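Local coordinates for transcriptional regulator, MerR family (Bacillus thuringiensis serovar konkukian, PDB 3GPV), which probably binds DNA as a dimeric transcription factor of the MerR family, through a winged helix-turn-helix domain, at residues Q39-F44 and K78-I83. Numbering follows the deposited sequence.
Sequences QGLFPF and KIKQFI
Leu-41 and Ile-83 meet with their side chains crossed at about a right angle. CD2 of Leu-41 is modelled unusually close to CD1 of Ile-83, at a doubtful 3.2 Å, but CB of Leu-41, 3.4 Å from the same CD1, supports the packing. The same CD2 also touches CB of Lys-80 (3.6 Å) and CG2 of Ile-79 (4.3 Å). Ile-83 divides its two branches: with CG1 anti to the carbonyl carbon (chi1 -63°), CD1 goes to Leu-41, whereas CG2 touches CD of Pro-43 at 3.5 Å and reaches the edge of the Phe-44 ring, near its plane, at CE2 (4.1 Å). With CG anti to the backbone N (chi1 -178°), the methylenes of Lys-80 run alongside the Gln-39 carbonyl, CD 3.3 Å from Gln-39 O. CD1 of Ile-83 likewise lies 3.2 Å from Leu-41 O, and both oxygens are buried without a polar partner in the model. Gly-40, at positive phi (65°), closes helix 30-38 in a Schellman motif. Ile-66 of helix 57-70 touches Leu-41, Ile-79 and Ile-83, joining three elements in one apolar core. This packing of the loop leading into the wing strands against helix 76-88, with helix 57-70 beside both, is consistent with the winged helix-turn-helix domain of MerR regulators.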
ATOM      1  N   GLN B  39     -16.631  -0.128 -11.019  1.00 58.23           N
ATOM      2  CA  GLN B  39     -16.807  -0.704  -9.692  1.00 57.44           C
ATOM      3  C   GLN B  39     -18.043  -0.101  -9.026  1.00 56.05           C
ATOM      4  O   GLN B  39     -18.378  -0.434  -7.890  1.00 56.06           O
ATOM      5  CB  GLN B  39     -15.569  -0.450  -8.833  1.00 58.50           C
ATOM      6  CG  GLN B  39     -14.318  -1.162  -9.326  1.00 60.85           C
ATOM      7  CD  GLN B  39     -14.446  -2.676  -9.294  1.00 62.21           C
ATOM      8  OE1 GLN B  39     -14.621  -3.276  -8.231  1.00 62.75           O
ATOM      9  NE2 GLN B  39     -14.355  -3.302 -10.465  1.00 63.67           N
ATOM     10  N   GLY B  40     -18.713   0.788  -9.754  1.00 54.42           N
ATOM     11  CA  GLY B  40     -19.919   1.425  -9.261  1.00 53.62           C
ATOM     12  C   GLY B  40     -19.720   2.318  -8.055  1.00 52.24           C
ATOM     13  O   GLY B  40     -20.480   2.236  -7.092  1.00 52.82           O
ATOM     14  N   LEU B  41     -18.713   3.183  -8.112  1.00 51.03           N
ATOM     15  CA  LEU B  41     -18.421   4.079  -6.999  1.00 49.18           C
ATOM     16  C   LEU B  41     -18.935   5.505  -7.223  1.00 47.96           C
ATOM     17  O   LEU B  41     -18.863   6.347  -6.326  1.00 44.23           O
ATOM     18  CB  LEU B  41     -16.907   4.101  -6.729  1.00 50.62           C
ATOM     19  CG  LEU B  41     -16.235   2.766  -6.358  1.00 51.45           C
ATOM     20  CD1 LEU B  41     -14.773   2.995  -5.991  1.00 51.73           C
ATOM     21  CD2 LEU B  41     -16.968   2.124  -5.192  1.00 51.72           C
ATOM     22  N   PHE B  42     -19.464   5.772  -8.411  1.00 47.81           N
ATOM     23  CA  PHE B  42     -19.977   7.102  -8.721  1.00 48.74           C
ATOM     24  C   PHE B  42     -21.470   7.108  -9.046  1.00 48.91           C
ATOM     25  O   PHE B  42     -21.870   7.582 -10.106  1.00 47.78           O
ATOM     26  CB  PHE B  42     -19.229   7.708  -9.914  1.00 49.96           C
ATOM     27  CG  PHE B  42     -17.733   7.677  -9.790  1.00 50.70           C
ATOM     28  CD1 PHE B  42     -17.106   8.053  -8.605  1.00 51.80           C
ATOM     29  CD2 PHE B  42     -16.946   7.321 -10.883  1.00 50.84           C
ATOM     30  CE1 PHE B  42     -15.717   8.080  -8.513  1.00 51.69           C
ATOM     31  CE2 PHE B  42     -15.558   7.344 -10.805  1.00 50.76           C
ATOM     32  CZ  PHE B  42     -14.941   7.725  -9.618  1.00 50.99           C
ATOM     33  N   PRO B  43     -22.314   6.587  -8.143  1.00 49.83           N
ATOM     34  CA  PRO B  43     -23.753   6.578  -8.426  1.00 51.18           C
ATOM     35  C   PRO B  43     -24.326   7.989  -8.384  1.00 51.71           C
ATOM     36  O   PRO B  43     -25.440   8.234  -8.836  1.00 52.89           O
ATOM     37  CB  PRO B  43     -24.327   5.703  -7.308  1.00 50.99           C
ATOM     38  CG  PRO B  43     -23.158   4.853  -6.880  1.00 51.84           C
ATOM     39  CD  PRO B  43     -22.024   5.834  -6.913  1.00 50.98           C
ATOM     40  N   PHE B  44     -23.538   8.910  -7.844  1.00 51.77           N
ATOM     41  CA  PHE B  44     -23.937  10.304  -7.683  1.00 51.97           C
ATOM     42  C   PHE B  44     -23.583  11.228  -8.842  1.00 52.84           C
ATOM     43  O   PHE B  44     -23.750  12.441  -8.743  1.00 52.17           O
ATOM     44  CB  PHE B  44     -23.293  10.838  -6.413  1.00 50.61           C
ATOM     45  CG  PHE B  44     -21.841  10.492  -6.297  1.00 47.99           C
ATOM     46  CD1 PHE B  44     -20.887  11.174  -7.035  1.00 46.70           C
ATOM     47  CD2 PHE B  44     -21.430   9.449  -5.474  1.00 48.16           C
ATOM     48  CE1 PHE B  44     -19.544  10.822  -6.959  1.00 47.10           C
ATOM     49  CE2 PHE B  44     -20.091   9.090  -5.392  1.00 46.79           C
ATOM     50  CZ  PHE B  44     -19.147   9.776  -6.132  1.00 47.11           C
ATOM     51  N   LYS B  78     -15.964  -2.474   0.392  1.00 56.94           N
ATOM     52  CA  LYS B  78     -16.359  -1.681   1.548  1.00 55.10           C
ATOM     53  C   LYS B  78     -16.505  -0.220   1.151  1.00 52.46           C
ATOM     54  O   LYS B  78     -17.355   0.494   1.674  1.00 51.51           O
ATOM     55  CB  LYS B  78     -15.328  -1.828   2.667  1.00 56.57           C
ATOM     56  CG  LYS B  78     -15.256  -3.238   3.237  1.00 58.94           C
ATOM     57  CD  LYS B  78     -14.150  -3.374   4.271  1.00 60.77           C
ATOM     58  CE  LYS B  78     -14.047  -4.802   4.782  1.00 61.31           C
ATOM     59  NZ  LYS B  78     -12.934  -4.964   5.753  1.00 61.77           N
ATOM     60  N   ILE B  79     -15.679   0.232   0.216  1.00 50.38           N
ATOM     61  CA  ILE B  79     -15.767   1.612  -0.230  1.00 48.76           C
ATOM     62  C   ILE B  79     -17.110   1.802  -0.928  1.00 48.99           C
ATOM     63  O   ILE B  79     -17.763   2.831  -0.765  1.00 46.72           O
ATOM     64  CB  ILE B  79     -14.633   1.956  -1.209  1.00 47.91           C
ATOM     65  CG1 ILE B  79     -13.286   1.802  -0.506  1.00 47.43           C
ATOM     66  CG2 ILE B  79     -14.791   3.371  -1.704  1.00 45.95           C
ATOM     67  CD1 ILE B  79     -12.092   1.831  -1.436  1.00 49.60           C
ATOM     68  N   LYS B  80     -17.520   0.801  -1.702  1.00 49.85           N
ATOM     69  CA  LYS B  80     -18.790   0.878  -2.413  1.00 52.45           C
ATOM     70  C   LYS B  80     -19.919   0.869  -1.395  1.00 52.16           C
ATOM     71  O   LYS B  80     -20.921   1.560  -1.556  1.00 52.05           O
ATOM     72  CB  LYS B  80     -18.941  -0.298  -3.384  1.00 54.79           C
ATOM     73  CG  LYS B  80     -20.229  -0.257  -4.193  1.00 59.43           C
ATOM     74  CD  LYS B  80     -20.226  -1.274  -5.326  1.00 63.54           C
ATOM     75  CE  LYS B  80     -20.079  -2.707  -4.814  1.00 66.44           C
ATOM     76  NZ  LYS B  80     -20.048  -3.711  -5.931  1.00 68.50           N
ATOM     77  N   GLN B  81     -19.733   0.088  -0.337  1.00 52.28           N
ATOM     78  CA  GLN B  81     -20.717  -0.019   0.727  1.00 51.83           C
ATOM     79  C   GLN B  81     -20.855   1.337   1.402  1.00 50.10           C
ATOM     80  O   GLN B  81     -21.947   1.732   1.825  1.00 48.73           O
ATOM     81  CB  GLN B  81     -20.268  -1.067   1.738  1.00 54.63           C
ATOM     82  CG  GLN B  81     -21.287  -1.393   2.797  1.00 59.63           C
ATOM     83  CD  GLN B  81     -20.961  -2.688   3.512  1.00 62.97           C
ATOM     84  OE1 GLN B  81     -19.905  -2.823   4.132  1.00 65.14           O
ATOM     85  NE2 GLN B  81     -21.867  -3.655   3.424  1.00 64.24           N
ATOM     86  N   PHE B  82     -19.737   2.051   1.491  1.00 47.22           N
ATOM     87  CA  PHE B  82     -19.717   3.376   2.099  1.00 45.17           C
ATOM     88  C   PHE B  82     -20.519   4.341   1.229  1.00 43.98           C
ATOM     89  O   PHE B  82     -21.278   5.172   1.724  1.00 42.42           O
ATOM     90  CB  PHE B  82     -18.278   3.882   2.220  1.00 42.94           C
ATOM     91  CG  PHE B  82     -18.178   5.344   2.534  1.00 41.75           C
ATOM     92  CD1 PHE B  82     -18.482   5.819   3.803  1.00 41.18           C
ATOM     93  CD2 PHE B  82     -17.814   6.255   1.551  1.00 40.49           C
ATOM     94  CE1 PHE B  82     -18.429   7.183   4.094  1.00 41.18           C
ATOM     95  CE2 PHE B  82     -17.758   7.617   1.829  1.00 41.61           C
ATOM     96  CZ  PHE B  82     -18.067   8.082   3.106  1.00 40.66           C
ATOM     97  N   ILE B  83     -20.328   4.222  -0.078  1.00 44.02           N
ATOM     98  CA  ILE B  83     -21.006   5.067  -1.043  1.00 45.17           C
ATOM     99  C   ILE B  83     -22.501   4.791  -1.055  1.00 45.41           C
ATOM    100  O   ILE B  83     -23.309   5.719  -1.041  1.00 44.75           O
ATOM    101  CB  ILE B  83     -20.440   4.819  -2.441  1.00 45.93           C
ATOM    102  CG1 ILE B  83     -18.965   5.208  -2.460  1.00 46.26           C
ATOM    103  CG2 ILE B  83     -21.221   5.604  -3.476  1.00 45.59           C
ATOM    104  CD1 ILE B  83     -18.232   4.713  -3.701  1.00 50.09           C
TER